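Local coordinates for gamma-glutamyl-gamma-aminobutyraldehyde dehydrogenase (PDB 4LIH), which probably oxidises aldehydes to carboxylic acids with NAD(P)+ as a member of the aldehyde dehydrogenase family, acting as a gamma-glutamyl-gamma-aminobutyraldehyde dehydrogenase, at residues A[292-297]-A[323-328]; A[315-320]-A[412-417]; A[370-375]-A[393-398]. All coordinates share one frame; numbering follows the deposited sequence.

In the fold
All three interactions gather about one mixed sheet and the helices on it. Interaction 2 is the buried centre, two neighbouring parallel strands joined by regular backbone bonds. Interaction 1 is also buried but rests on apolar contacts: helices 290-302 and 319-333 meet above the sheet face that carries Leu315 and Val317, and Phe325 and Ala297 rest on Leu315. Interaction 3, only partly buried, pairs strand 388-395, the next neighbour of 411-417, with the outer antiparallel strand 372-375; Val414 bonds to Phe394 and Val396, and a salt bridge adds to the backbone bonds. Helix 319-333 serves all three, with Ile326 reaching Val414, Val374 and Arg372.

Interaction 1: A[292-297]-A[323-328]; sequences RAAQTA and DAFIEK
Phe325 reaches from helix 319-333 into a row of alanines on helix 290-302. Its CG lies anti to the backbone N (chi1 -163°), which swings the ring across the gap so that CZ and CE1 lead. The aromatic contacts come from two directions. Ala294 CB lies 4.1 Å above one face of the ring, offset toward the rim, while Ala293 CB meets the ring edge in its plane, 3.7 Å from Phe325 CE1. One turn further on, Ala297 CB approaches another part of the rim, 4.3 Å from Phe325 CZ. The backbone closes in too, Ala294 CA standing 3.6 Å from Phe325 CZ.

The second apolar contact is purely aliphatic and tight: Ala294 CB and Lys328 CB are 3.4 Å apart, below the usual carbon-carbon distance, and their CA atoms are the nearest across the pair. Beyond CB the lysine chain departs from the interface, bending at its last torsion, and NZ forms a salt bridge with Asp291, just before 292-297.

One polar link stays within helix 290-302: Arg292 O accepts twice, from Thr296 N and from Thr296 OG1 at 2.8 Å, the hydroxyl lying well above the carbonyl plane.

The axes of the two segments pass 9.1 Å apart at -53°, with alanines lining the 292-297 side. Helix 290-302 is the connection from strand 280-283 to the parallel strand 314-318, a beta-alpha-beta crossover, and helix 319-333 follows directly; Phe325 and Ala297 both touch Leu315 of the sheet beneath. Because the interface is made of methyls, one aromatic ring, a lysine CB and the helix backbone at Ala293 and Ala294, it rests on fit and burial of apolar surface, with directional bonding left to the helices themselves and to the lysine tip.

Interaction 2: A[315-320]-A[412-417]; sequences LLVHRD and LSVIVF
Leu315 and Ile415 begin a parallel ladder: Leu315 N donates to Ser413 O, and Leu315 O accepts from Ile415 N at 2.8 Å. Val317 continues it, its N bonded to Ile415 O at 2.9 Å and its O reached by Phe417 N at a longer 3.2 Å. Arg319 N closes the series on Phe417 O, beyond the end of its strand.

Side chains meet on both faces. On the face of Leu316 and Ile415 these two lie side by side, their CD1 methyls 4.0 Å apart. There Phe417 takes the confined rotamer with CG between backbone N and carbonyl carbon (chi1 67°), which folds its ring back over strand 314-318. The ring lies against that backbone, with Leu316 C at its edge, while His318 N stands over the rim of one face, 3.4 Å from Phe417 CE2; His318 CB lies over the same face, 4.3 Å from the Phe417 centroid, in a CH-pi contact. The imidazole turns its own edge to that face, an offset edge-to-face pair with planes at 80°. On the face of Val317 and Val414 their CG1 methyls touch at 3.9 Å, and Val416 CG2 lies under the centre of the Arg319 guanidinium, 4.0 Å from its plane.

Further out, His318 is the N-cap of helix 319-333, its ND1 accepting from Asp320 N in the ring plane; this bond fixes the imidazole against Phe417. Arg319 is held by a salt bridge from NE to Asp418. Strand 280-283 bonds to Leu316 and His318 from the other edge, placing strand 314-318 inside the sheet. The bonded backbone thus sets the register, the aromatic pair covers its carboxyl-terminal end, and ND1, as acceptor, is consistent with an imidazole unprotonated at that nitrogen.

Interaction 3: A[370-375]-A[393-398]; sequences EGRLVT and VFEVKP
Val393 opens an antiparallel pairing with a classic beta bulge, in which Val374 and Thr375 both face this one residue. Val393 O takes a 2.7 Å bond from Val374 N and a weak, longer one from Thr375 N, while Val393 N donates to Thr375 O at 3.0 Å. The bulge turns Val374 toward the partner strand, its CB 3.9 Å from Val393 CG1, and Thr375 CG2 packs on Val393 CG2.

Phe394 stands in the non-hydrogen-bonded pair with Leu373. The CD1 methyl of Leu373 lies over one face of the ring, 4.0 Å from the Phe394 centroid and 27° off its normal, a CH-pi contact. Ile402 of helix 401-404 also packs against the phenylalanine.

Glu395 restores the regular ladder: its N and O bond to Arg372 O and Arg372 N. The carboxylate meets the edge of the guanidinium, the two planes turned 74° apart. Arg372 bends at chi3 (66°), bringing NH2 to Glu395 OE1 at a modelled 2.5 Å, shorter than usual and so doubtful in its exact length, nearly along the C-O axis and within the guanidinium plane; NE adds a weak bond to the same oxygen. Over one guanidinium face lies Val374 CG2. The other oxygen, Glu395 OE2, is salt-bridged to Lys322 of helix 319-333, so two cations probably stabilise the ionised carboxylate.

Val396 lies beside Gly371, the first residue beyond helix 354-370, and its CG1 packs directly on Gly371 CA, 3.8 Å away. Strand 411-417 bonds Phe394 and Val396 from the other edge, so strand 388-395 lies between strands 411-417 and 372-375. Finally, one water bridges the segments, donating to Glu370 O and accepting from Lys397 N at 2.9 Å.

Interaction 1: A[292-297]-A[323-328]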
ATOM      1  N   ARG A 292     -35.509   8.254  10.282  1.00 16.72           N
ATOM      2  CA  ARG A 292     -34.471   7.212  10.135  1.00 15.49           C
ATOM      3  C   ARG A 292     -33.588   7.189  11.370  1.00 14.46           C
ATOM      4  O   ARG A 292     -33.281   6.124  11.895  1.00 14.14           O
ATOM      5  CB  ARG A 292     -33.605   7.378   8.877  1.00 15.61           C
ATOM      6  CG  ARG A 292     -32.583   6.239   8.710  1.00 15.44           C
ATOM      7  CD  ARG A 292     -32.059   6.087   7.273  1.00 15.83           C
ATOM      8  NE  ARG A 292     -31.169   7.172   6.868  1.00 16.01           N
ATOM      9  CZ  ARG A 292     -29.872   7.258   7.200  1.00 15.82           C
ATOM     10  NH1 ARG A 292     -29.322   6.308   7.893  1.00 15.70           N
ATOM     11  NH2 ARG A 292     -29.121   8.293   6.807  1.00 15.72           N
ATOM     12  N   ALA A 293     -33.186   8.360  11.846  1.00 14.10           N
ATOM     13  CA  ALA A 293     -32.354   8.407  13.051  1.00 13.63           C
ATOM     14  C   ALA A 293     -33.022   7.748  14.258  1.00 13.34           C
ATOM     15  O   ALA A 293     -32.350   7.047  15.008  1.00 12.78           O
ATOM     16  CB  ALA A 293     -31.911   9.832  13.367  1.00 13.42           C
ATOM     17  N   ALA A 294     -34.338   7.967  14.460  1.00 13.52           N
ATOM     18  CA  ALA A 294     -35.049   7.399  15.613  1.00 13.44           C
ATOM     19  C   ALA A 294     -35.195   5.905  15.472  1.00 13.65           C
ATOM     20  O   ALA A 294     -35.013   5.180  16.451  1.00 13.42           O
ATOM     21  CB  ALA A 294     -36.434   8.019  15.781  1.00 13.77           C
ATOM     22  N   GLN A 295     -35.545   5.446  14.266  1.00 13.92           N
ATOM     23  CA  GLN A 295     -35.620   4.021  13.976  1.00 14.33           C
ATOM     24  C   GLN A 295     -34.294   3.330  14.144  1.00 13.33           C
ATOM     25  O   GLN A 295     -34.239   2.251  14.697  1.00 12.86           O
ATOM     26  CB  GLN A 295     -36.176   3.767  12.577  1.00 16.10           C
ATOM     27  CG  GLN A 295     -37.679   4.074  12.539  1.00 18.20           C
ATOM     28  CD  GLN A 295     -38.223   4.178  11.157  1.00 21.30           C
ATOM     29  OE1 GLN A 295     -37.513   3.924  10.169  1.00 22.18           O
ATOM     30  NE2 GLN A 295     -39.499   4.595  11.056  1.00 24.64           N
ATOM     31  N   THR A 296     -33.236   3.980  13.698  1.00 12.71           N
ATOM     32  CA  THR A 296     -31.857   3.410  13.780  1.00 12.42           C
ATOM     33  C   THR A 296     -31.358   3.424  15.230  1.00 12.34           C
ATOM     34  O   THR A 296     -30.638   2.514  15.631  1.00 12.66           O
ATOM     35  CB  THR A 296     -30.926   4.208  12.846  1.00 12.35           C
ATOM     36  OG1 THR A 296     -31.438   4.095  11.521  1.00 12.38           O
ATOM     37  CG2 THR A 296     -29.493   3.726  12.845  1.00 12.02           C
ATOM     38  N   ALA A 297     -31.739   4.437  16.010  1.00 12.16           N
ATOM     39  CA  ALA A 297     -31.386   4.496  17.443  1.00 12.12           C
ATOM     40  C   ALA A 297     -32.022   3.343  18.216  1.00 12.06           C
ATOM     41  O   ALA A 297     -31.372   2.749  19.102  1.00 12.12           O
ATOM     42  CB  ALA A 297     -31.772   5.840  18.064  1.00 12.23           C
ATOM     43  N   ASP A 323     -37.765  16.255  22.540  1.00 19.27           N
ATOM     44  CA  ASP A 323     -39.170  15.826  22.722  1.00 20.10           C
ATOM     45  C   ASP A 323     -39.666  15.026  21.523  1.00 18.91           C
ATOM     46  O   ASP A 323     -40.197  13.934  21.670  1.00 18.92           O
ATOM     47  CB  ASP A 323     -40.121  17.019  22.891  1.00 22.04           C
ATOM     48  CG  ASP A 323     -40.015  17.693  24.250  1.00 24.20           C
ATOM     49  OD1 ASP A 323     -39.386  17.130  25.181  1.00 24.84           O
ATOM     50  OD2 ASP A 323     -40.619  18.791  24.387  1.00 25.85           O
ATOM     51  N   ALA A 324     -39.499  15.596  20.336  1.00 18.38           N
ATOM     52  CA  ALA A 324     -39.916  14.951  19.100  1.00 17.56           C
ATOM     53  C   ALA A 324     -39.150  13.654  18.844  1.00 17.23           C
ATOM     54  O   ALA A 324     -39.713  12.707  18.303  1.00 16.95           O
ATOM     55  CB  ALA A 324     -39.710  15.887  17.921  1.00 17.98           C
ATOM     56  N   PHE A 325     -37.858  13.643  19.191  1.00 16.23           N
ATOM     57  CA  PHE A 325     -37.029  12.498  18.943  1.00 16.26           C
ATOM     58  C   PHE A 325     -37.437  11.326  19.828  1.00 15.41           C
ATOM     59  O   PHE A 325     -37.585  10.213  19.325  1.00 14.95           O
ATOM     60  CB  PHE A 325     -35.542  12.816  19.148  1.00 16.59           C
ATOM     61  CG  PHE A 325     -34.638  11.799  18.516  1.00 17.29           C
ATOM     62  CD1 PHE A 325     -34.393  11.837  17.147  1.00 18.21           C
ATOM     63  CD2 PHE A 325     -34.124  10.766  19.250  1.00 17.65           C
ATOM     64  CE1 PHE A 325     -33.583  10.886  16.544  1.00 18.34           C
ATOM     65  CE2 PHE A 325     -33.305   9.817  18.652  1.00 17.66           C
ATOM     66  CZ  PHE A 325     -33.046   9.874  17.313  1.00 17.99           C
ATOM     67  N   ILE A 326     -37.632  11.590  21.123  1.00 15.13           N
ATOM     68  CA  ILE A 326     -38.040  10.559  22.077  1.00 15.02           C
ATOM     69  C   ILE A 326     -39.412   9.994  21.642  1.00 14.94           C
ATOM     70  O   ILE A 326     -39.613   8.781  21.626  1.00 14.31           O
ATOM     71  CB  ILE A 326     -38.031  11.096  23.545  1.00 15.39           C
ATOM     72  CG1 ILE A 326     -36.575  11.308  24.023  1.00 15.24           C
ATOM     73  CG2 ILE A 326     -38.716  10.135  24.531  1.00 15.43           C
ATOM     74  CD1 ILE A 326     -36.481  12.065  25.357  1.00 15.33           C
ATOM     75  N   GLU A 327     -40.350  10.860  21.241  1.00 15.23           N
ATOM     76  CA  GLU A 327     -41.604  10.355  20.677  1.00 15.71           C
ATOM     77  C   GLU A 327     -41.373   9.321  19.551  1.00 15.19           C
ATOM     78  O   GLU A 327     -41.952   8.241  19.587  1.00 15.23           O
ATOM     79  CB  GLU A 327     -42.517  11.489  20.201  1.00 16.31           C
ATOM     80  CG  GLU A 327     -43.871  10.998  19.709  1.00 17.37           C
ATOM     81  CD  GLU A 327     -44.763  12.106  19.152  1.00 18.68           C
ATOM     82  OE1 GLU A 327     -44.247  13.150  18.694  1.00 19.44           O
ATOM     83  OE2 GLU A 327     -45.994  11.882  19.085  1.00 18.97           O
ATOM     84  N   LYS A 328     -40.513   9.637  18.583  1.00 15.03           N
ATOM     85  CA  LYS A 328     -40.238   8.745  17.457  1.00 15.00           C
ATOM     86  C   LYS A 328     -39.540   7.455  17.896  1.00 14.46           C
ATOM     87  O   LYS A 328     -39.822   6.382  17.368  1.00 13.99           O
ATOM     88  CB  LYS A 328     -39.414   9.480  16.380  1.00 15.78           C
ATOM     89  CG  LYS A 328     -40.185  10.634  15.703  1.00 16.59           C
ATOM     90  CD  LYS A 328     -39.250  11.486  14.856  1.00 17.24           C
ATOM     91  CE  LYS A 328     -39.962  12.607  14.111  1.00 18.00           C
ATOM     92  NZ  LYS A 328     -41.025  12.157  13.181  1.00 18.28           N
TER

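Interaction 2: A[315-320]-A[412-417]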
ATOM      1  N   LEU A 315     -27.816   7.250  23.970  1.00 10.48           N
ATOM      2  CA  LEU A 315     -28.333   8.165  22.946  1.00 10.99           C
ATOM      3  C   LEU A 315     -28.262   9.578  23.472  1.00 11.06           C
ATOM      4  O   LEU A 315     -28.976   9.956  24.400  1.00 10.88           O
ATOM      5  CB  LEU A 315     -29.772   7.823  22.576  1.00 11.77           C
ATOM      6  CG  LEU A 315     -30.314   8.748  21.488  1.00 12.38           C
ATOM      7  CD1 LEU A 315     -29.902   8.235  20.127  1.00 12.47           C
ATOM      8  CD2 LEU A 315     -31.818   8.949  21.590  1.00 13.10           C
ATOM      9  N   LEU A 316     -27.361  10.348  22.881  1.00 11.18           N
ATOM     10  CA  LEU A 316     -27.152  11.728  23.227  1.00 11.43           C
ATOM     11  C   LEU A 316     -27.942  12.549  22.213  1.00 11.81           C
ATOM     12  O   LEU A 316     -27.672  12.471  21.000  1.00 11.73           O
ATOM     13  CB  LEU A 316     -25.683  12.081  23.108  1.00 11.56           C
ATOM     14  CG  LEU A 316     -24.751  11.781  24.273  1.00 11.46           C
ATOM     15  CD1 LEU A 316     -24.841  10.356  24.745  1.00 11.59           C
ATOM     16  CD2 LEU A 316     -23.291  12.115  23.951  1.00 11.51           C
ATOM     17  N   VAL A 317     -28.890  13.338  22.699  1.00 12.15           N
ATOM     18  CA  VAL A 317     -29.794  14.083  21.829  1.00 12.37           C
ATOM     19  C   VAL A 317     -29.856  15.551  22.225  1.00 12.68           C
ATOM     20  O   VAL A 317     -29.941  15.881  23.389  1.00 12.52           O
ATOM     21  CB  VAL A 317     -31.201  13.463  21.851  1.00 12.51           C
ATOM     22  CG1 VAL A 317     -31.780  13.446  23.243  1.00 12.68           C
ATOM     23  CG2 VAL A 317     -32.124  14.175  20.880  1.00 12.62           C
ATOM     24  N   HIS A 318     -29.818  16.434  21.250  1.00 13.00           N
ATOM     25  CA  HIS A 318     -29.815  17.860  21.530  1.00 13.69           C
ATOM     26  C   HIS A 318     -31.178  18.287  22.081  1.00 14.29           C
ATOM     27  O   HIS A 318     -32.210  17.862  21.602  1.00 13.75           O
ATOM     28  CB  HIS A 318     -29.480  18.648  20.256  1.00 13.83           C
ATOM     29  CG  HIS A 318     -29.176  20.088  20.500  1.00 14.10           C
ATOM     30  ND1 HIS A 318     -30.158  21.029  20.752  1.00 14.64           N
ATOM     31  CD2 HIS A 318     -28.009  20.769  20.462  1.00 14.23           C
ATOM     32  CE1 HIS A 318     -29.596  22.214  20.915  1.00 14.59           C
ATOM     33  NE2 HIS A 318     -28.292  22.084  20.744  1.00 14.43           N
ATOM     34  N   ARG A 319     -31.171  19.148  23.086  1.00 15.64           N
ATOM     35  CA  ARG A 319     -32.420  19.612  23.734  1.00 16.98           C
ATOM     36  C   ARG A 319     -33.507  20.067  22.768  1.00 17.65           C
ATOM     37  O   ARG A 319     -34.697  19.808  23.001  1.00 17.73           O
ATOM     38  CB  ARG A 319     -32.107  20.743  24.724  1.00 18.65           C
ATOM     39  CG  ARG A 319     -33.245  21.015  25.710  1.00 20.55           C
ATOM     40  CD  ARG A 319     -32.876  22.082  26.731  1.00 22.58           C
ATOM     41  NE  ARG A 319     -31.644  21.767  27.451  1.00 23.46           N
ATOM     42  CZ  ARG A 319     -31.543  20.905  28.458  1.00 23.82           C
ATOM     43  NH1 ARG A 319     -32.592  20.242  28.906  1.00 24.49           N
ATOM     44  NH2 ARG A 319     -30.373  20.715  29.040  1.00 24.73           N
ATOM     45  N   ASP A 320     -33.095  20.721  21.680  1.00 17.78           N
ATOM     46  CA  ASP A 320     -33.987  21.345  20.733  1.00 18.80           C
ATOM     47  C   ASP A 320     -34.876  20.320  20.054  1.00 18.14           C
ATOM     48  O   ASP A 320     -36.014  20.616  19.736  1.00 18.43           O
ATOM     49  CB  ASP A 320     -33.198  22.123  19.651  1.00 20.16           C
ATOM     50  CG  ASP A 320     -32.652  23.465  20.141  1.00 21.26           C
ATOM     51  OD1 ASP A 320     -32.884  23.843  21.305  1.00 23.39           O
ATOM     52  OD2 ASP A 320     -31.976  24.144  19.352  1.00 22.76           O
ATOM     53  N   LEU A 412     -31.674   1.368  26.977  1.00 10.53           N
ATOM     54  CA  LEU A 412     -31.120   2.572  26.433  1.00 10.57           C
ATOM     55  C   LEU A 412     -31.122   3.700  27.450  1.00 10.62           C
ATOM     56  O   LEU A 412     -32.142   3.936  28.158  1.00 10.92           O
ATOM     57  CB  LEU A 412     -31.946   3.020  25.229  1.00 10.60           C
ATOM     58  CG  LEU A 412     -31.412   4.275  24.484  1.00 10.65           C
ATOM     59  CD1 LEU A 412     -30.087   4.012  23.773  1.00 10.56           C
ATOM     60  CD2 LEU A 412     -32.409   4.750  23.468  1.00 10.83           C
ATOM     61  N   SER A 413     -30.007   4.435  27.483  1.00 10.56           N
ATOM     62  CA  SER A 413     -29.839   5.645  28.286  1.00 10.56           C
ATOM     63  C   SER A 413     -29.884   6.851  27.349  1.00 10.51           C
ATOM     64  O   SER A 413     -28.992   7.031  26.502  1.00 10.40           O
ATOM     65  CB  SER A 413     -28.501   5.620  29.051  1.00 10.61           C
ATOM     66  OG  SER A 413     -28.526   4.678  30.103  1.00 10.73           O
ATOM     67  N   VAL A 414     -30.938   7.656  27.481  1.00 10.49           N
ATOM     68  CA  VAL A 414     -31.110   8.876  26.733  1.00 10.42           C
ATOM     69  C   VAL A 414     -30.569  10.066  27.545  1.00 10.60           C
ATOM     70  O   VAL A 414     -31.014  10.332  28.673  1.00 10.61           O
ATOM     71  CB  VAL A 414     -32.591   9.141  26.375  1.00 10.48           C
ATOM     72  CG1 VAL A 414     -32.723  10.445  25.618  1.00 10.49           C
ATOM     73  CG2 VAL A 414     -33.151   8.018  25.526  1.00 10.43           C
ATOM     74  N   ILE A 415     -29.631  10.797  26.938  1.00 10.75           N
ATOM     75  CA  ILE A 415     -28.883  11.876  27.617  1.00 11.06           C
ATOM     76  C   ILE A 415     -29.036  13.126  26.788  1.00 11.50           C
ATOM     77  O   ILE A 415     -28.801  13.087  25.595  1.00 11.40           O
ATOM     78  CB  ILE A 415     -27.369  11.528  27.751  1.00 10.89           C
ATOM     79  CG1 ILE A 415     -27.219  10.270  28.607  1.00 10.83           C
ATOM     80  CG2 ILE A 415     -26.574  12.742  28.281  1.00 11.06           C
ATOM     81  CD1 ILE A 415     -25.872   9.573  28.567  1.00 10.74           C
ATOM     82  N   VAL A 416     -29.448  14.227  27.415  1.00 12.28           N
ATOM     83  CA  VAL A 416     -29.656  15.486  26.709  1.00 12.75           C
ATOM     84  C   VAL A 416     -28.415  16.364  26.760  1.00 13.03           C
ATOM     85  O   VAL A 416     -27.689  16.329  27.742  1.00 13.22           O
ATOM     86  CB  VAL A 416     -30.847  16.268  27.309  1.00 13.28           C
ATOM     87  CG1 VAL A 416     -30.502  16.818  28.699  1.00 13.81           C
ATOM     88  CG2 VAL A 416     -31.212  17.405  26.378  1.00 13.54           C
ATOM     89  N   PHE A 417     -28.168  17.141  25.711  1.00 13.10           N
ATOM     90  CA  PHE A 417     -27.085  18.087  25.735  1.00 13.77           C
ATOM     91  C   PHE A 417     -27.481  19.359  25.026  1.00 15.09           C
ATOM     92  O   PHE A 417     -28.475  19.393  24.274  1.00 15.17           O
ATOM     93  CB  PHE A 417     -25.841  17.508  25.075  1.00 13.16           C
ATOM     94  CG  PHE A 417     -25.980  17.283  23.592  1.00 12.70           C
ATOM     95  CD1 PHE A 417     -25.574  18.255  22.680  1.00 12.41           C
ATOM     96  CD2 PHE A 417     -26.449  16.058  23.099  1.00 12.42           C
ATOM     97  CE1 PHE A 417     -25.662  18.024  21.324  1.00 12.32           C
ATOM     98  CE2 PHE A 417     -26.537  15.824  21.732  1.00 12.18           C
ATOM     99  CZ  PHE A 417     -26.159  16.799  20.848  1.00 12.09           C
TER

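Interaction 3: A[370-375]-A[393-398]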
ATOM      1  N   GLU A 370     -32.951   6.269  39.247  1.00 13.29           N
ATOM      2  CA  GLU A 370     -32.047   7.366  38.866  1.00 13.47           C
ATOM      3  C   GLU A 370     -32.442   8.110  37.620  1.00 13.46           C
ATOM      4  O   GLU A 370     -31.861   9.109  37.317  1.00 13.47           O
ATOM      5  CB  GLU A 370     -30.589   6.862  38.739  1.00 13.48           C
ATOM      6  CG  GLU A 370     -30.319   5.954  37.564  1.00 13.47           C
ATOM      7  CD  GLU A 370     -28.927   5.298  37.598  1.00 13.65           C
ATOM      8  OE1 GLU A 370     -28.014   5.695  38.396  1.00 13.93           O
ATOM      9  OE2 GLU A 370     -28.743   4.382  36.784  1.00 13.92           O
ATOM     10  N   GLY A 371     -33.477   7.663  36.938  1.00 13.84           N
ATOM     11  CA  GLY A 371     -33.911   8.261  35.708  1.00 14.09           C
ATOM     12  C   GLY A 371     -35.411   8.192  35.512  1.00 14.56           C
ATOM     13  O   GLY A 371     -36.146   7.611  36.340  1.00 13.79           O
ATOM     14  N   ARG A 372     -35.847   8.791  34.407  1.00 14.91           N
ATOM     15  CA  ARG A 372     -37.240   8.685  33.974  1.00 16.27           C
ATOM     16  C   ARG A 372     -37.467   7.499  33.028  1.00 15.88           C
ATOM     17  O   ARG A 372     -36.861   7.443  31.979  1.00 14.57           O
ATOM     18  CB  ARG A 372     -37.662   9.971  33.273  1.00 17.77           C
ATOM     19  CG  ARG A 372     -39.149   9.969  32.908  1.00 19.85           C
ATOM     20  CD  ARG A 372     -39.579  11.310  32.338  1.00 21.25           C
ATOM     21  NE  ARG A 372     -38.944  11.618  31.051  1.00 23.56           N
ATOM     22  CZ  ARG A 372     -39.469  11.422  29.831  1.00 25.28           C
ATOM     23  NH1 ARG A 372     -40.673  10.873  29.660  1.00 25.78           N
ATOM     24  NH2 ARG A 372     -38.766  11.778  28.756  1.00 26.36           N
ATOM     25  N   LEU A 373     -38.363   6.584  33.391  1.00 15.86           N
ATOM     26  CA  LEU A 373     -38.711   5.456  32.513  1.00 16.05           C
ATOM     27  C   LEU A 373     -39.574   5.954  31.367  1.00 16.09           C
ATOM     28  O   LEU A 373     -40.688   6.484  31.587  1.00 15.84           O
ATOM     29  CB  LEU A 373     -39.452   4.351  33.264  1.00 16.57           C
ATOM     30  CG  LEU A 373     -39.860   3.110  32.443  1.00 16.81           C
ATOM     31  CD1 LEU A 373     -38.666   2.284  31.952  1.00 16.96           C
ATOM     32  CD2 LEU A 373     -40.780   2.236  33.286  1.00 17.19           C
ATOM     33  N   VAL A 374     -39.085   5.764  30.146  1.00 15.14           N
ATOM     34  CA  VAL A 374     -39.789   6.296  28.989  1.00 15.49           C
ATOM     35  C   VAL A 374     -40.686   5.219  28.405  1.00 15.52           C
ATOM     36  O   VAL A 374     -41.849   5.497  27.999  1.00 15.62           O
ATOM     37  CB  VAL A 374     -38.795   6.824  27.923  1.00 15.52           C
ATOM     38  CG1 VAL A 374     -39.526   7.209  26.649  1.00 15.96           C
ATOM     39  CG2 VAL A 374     -38.023   8.024  28.468  1.00 15.61           C
ATOM     40  N   THR A 375     -40.142   4.005  28.309  1.00 14.52           N
ATOM     41  CA  THR A 375     -40.913   2.893  27.822  1.00 14.61           C
ATOM     42  C   THR A 375     -40.311   1.566  28.255  1.00 14.51           C
ATOM     43  O   THR A 375     -39.108   1.454  28.589  1.00 14.17           O
ATOM     44  CB  THR A 375     -41.083   2.930  26.280  1.00 14.58           C
ATOM     45  OG1 THR A 375     -42.119   2.016  25.878  1.00 14.31           O
ATOM     46  CG2 THR A 375     -39.785   2.570  25.591  1.00 14.56           C
ATOM     47  N   VAL A 393     -36.343   2.114  27.692  1.00 10.61           N
ATOM     48  CA  VAL A 393     -35.666   3.388  27.530  1.00 10.66           C
ATOM     49  C   VAL A 393     -35.806   4.194  28.801  1.00 10.79           C
ATOM     50  O   VAL A 393     -36.908   4.301  29.330  1.00 10.95           O
ATOM     51  CB  VAL A 393     -36.283   4.191  26.356  1.00 10.62           C
ATOM     52  CG1 VAL A 393     -35.577   5.511  26.157  1.00 10.61           C
ATOM     53  CG2 VAL A 393     -36.241   3.387  25.065  1.00 10.47           C
ATOM     54  N   PHE A 394     -34.685   4.732  29.284  1.00 11.04           N
ATOM     55  CA  PHE A 394     -34.657   5.766  30.329  1.00 11.27           C
ATOM     56  C   PHE A 394     -34.050   7.091  29.861  1.00 11.70           C
ATOM     57  O   PHE A 394     -33.143   7.136  29.026  1.00 11.30           O
ATOM     58  CB  PHE A 394     -33.782   5.327  31.486  1.00 11.12           C
ATOM     59  CG  PHE A 394     -34.347   4.176  32.272  1.00 11.12           C
ATOM     60  CD1 PHE A 394     -35.274   4.416  33.272  1.00 11.02           C
ATOM     61  CD2 PHE A 394     -33.953   2.885  32.018  1.00 10.92           C
ATOM     62  CE1 PHE A 394     -35.773   3.375  34.017  1.00 11.15           C
ATOM     63  CE2 PHE A 394     -34.473   1.817  32.737  1.00 10.90           C
ATOM     64  CZ  PHE A 394     -35.400   2.063  33.735  1.00 11.07           C
ATOM     65  N   GLU A 395     -34.509   8.163  30.493  1.00 12.61           N
ATOM     66  CA  GLU A 395     -33.866   9.478  30.350  1.00 13.67           C
ATOM     67  C   GLU A 395     -33.015   9.660  31.599  1.00 13.29           C
ATOM     68  O   GLU A 395     -33.529   9.572  32.704  1.00 13.27           O
ATOM     69  CB  GLU A 395     -34.924  10.578  30.185  1.00 15.27           C
ATOM     70  CG  GLU A 395     -34.293  11.912  29.859  1.00 17.49           C
ATOM     71  CD  GLU A 395     -35.278  12.970  29.461  1.00 18.99           C
ATOM     72  OE1 GLU A 395     -36.483  12.687  29.348  1.00 20.81           O
ATOM     73  OE2 GLU A 395     -34.813  14.101  29.304  1.00 22.80           O
ATOM     74  N   VAL A 396     -31.714   9.850  31.432  1.00 12.96           N
ATOM     75  CA  VAL A 396     -30.782   9.908  32.584  1.00 13.13           C
ATOM     76  C   VAL A 396     -29.769  10.991  32.369  1.00 13.24           C
ATOM     77  O   VAL A 396     -29.572  11.493  31.234  1.00 13.72           O
ATOM     78  CB  VAL A 396     -30.011   8.557  32.862  1.00 12.88           C
ATOM     79  CG1 VAL A 396     -30.918   7.499  33.506  1.00 12.83           C
ATOM     80  CG2 VAL A 396     -29.338   8.005  31.613  1.00 12.61           C
ATOM     81  N   LYS A 397     -29.128  11.378  33.465  1.00 13.89           N
ATOM     82  CA  LYS A 397     -27.907  12.156  33.417  1.00 14.20           C
ATOM     83  C   LYS A 397     -26.747  11.266  32.974  1.00 14.28           C
ATOM     84  O   LYS A 397     -26.761  10.042  33.126  1.00 14.07           O
ATOM     85  CB  LYS A 397     -27.554  12.695  34.815  1.00 14.93           C
ATOM     86  CG  LYS A 397     -28.480  13.720  35.422  1.00 15.36           C
ATOM     87  CD  LYS A 397     -27.861  14.082  36.762  1.00 16.41           C
ATOM     88  CE  LYS A 397     -28.690  15.041  37.592  1.00 17.95           C
ATOM     89  NZ  LYS A 397     -27.926  15.207  38.853  1.00 18.61           N
ATOM     90  N   PRO A 398     -25.695  11.889  32.454  1.00 14.75           N
ATOM     91  CA  PRO A 398     -24.624  11.065  31.935  1.00 15.03           C
ATOM     92  C   PRO A 398     -23.809  10.306  32.945  1.00 15.50           C
ATOM     93  O   PRO A 398     -23.108   9.388  32.549  1.00 15.44           O
ATOM     94  CB  PRO A 398     -23.773  12.052  31.154  1.00 15.06           C
ATOM     95  CG  PRO A 398     -24.102  13.374  31.682  1.00 14.97           C
ATOM     96  CD  PRO A 398     -25.525  13.303  32.115  1.00 14.84           C
TER
HETATM   97  O   HOH W   1     -29.855  10.347  36.071  1.00 14.26           O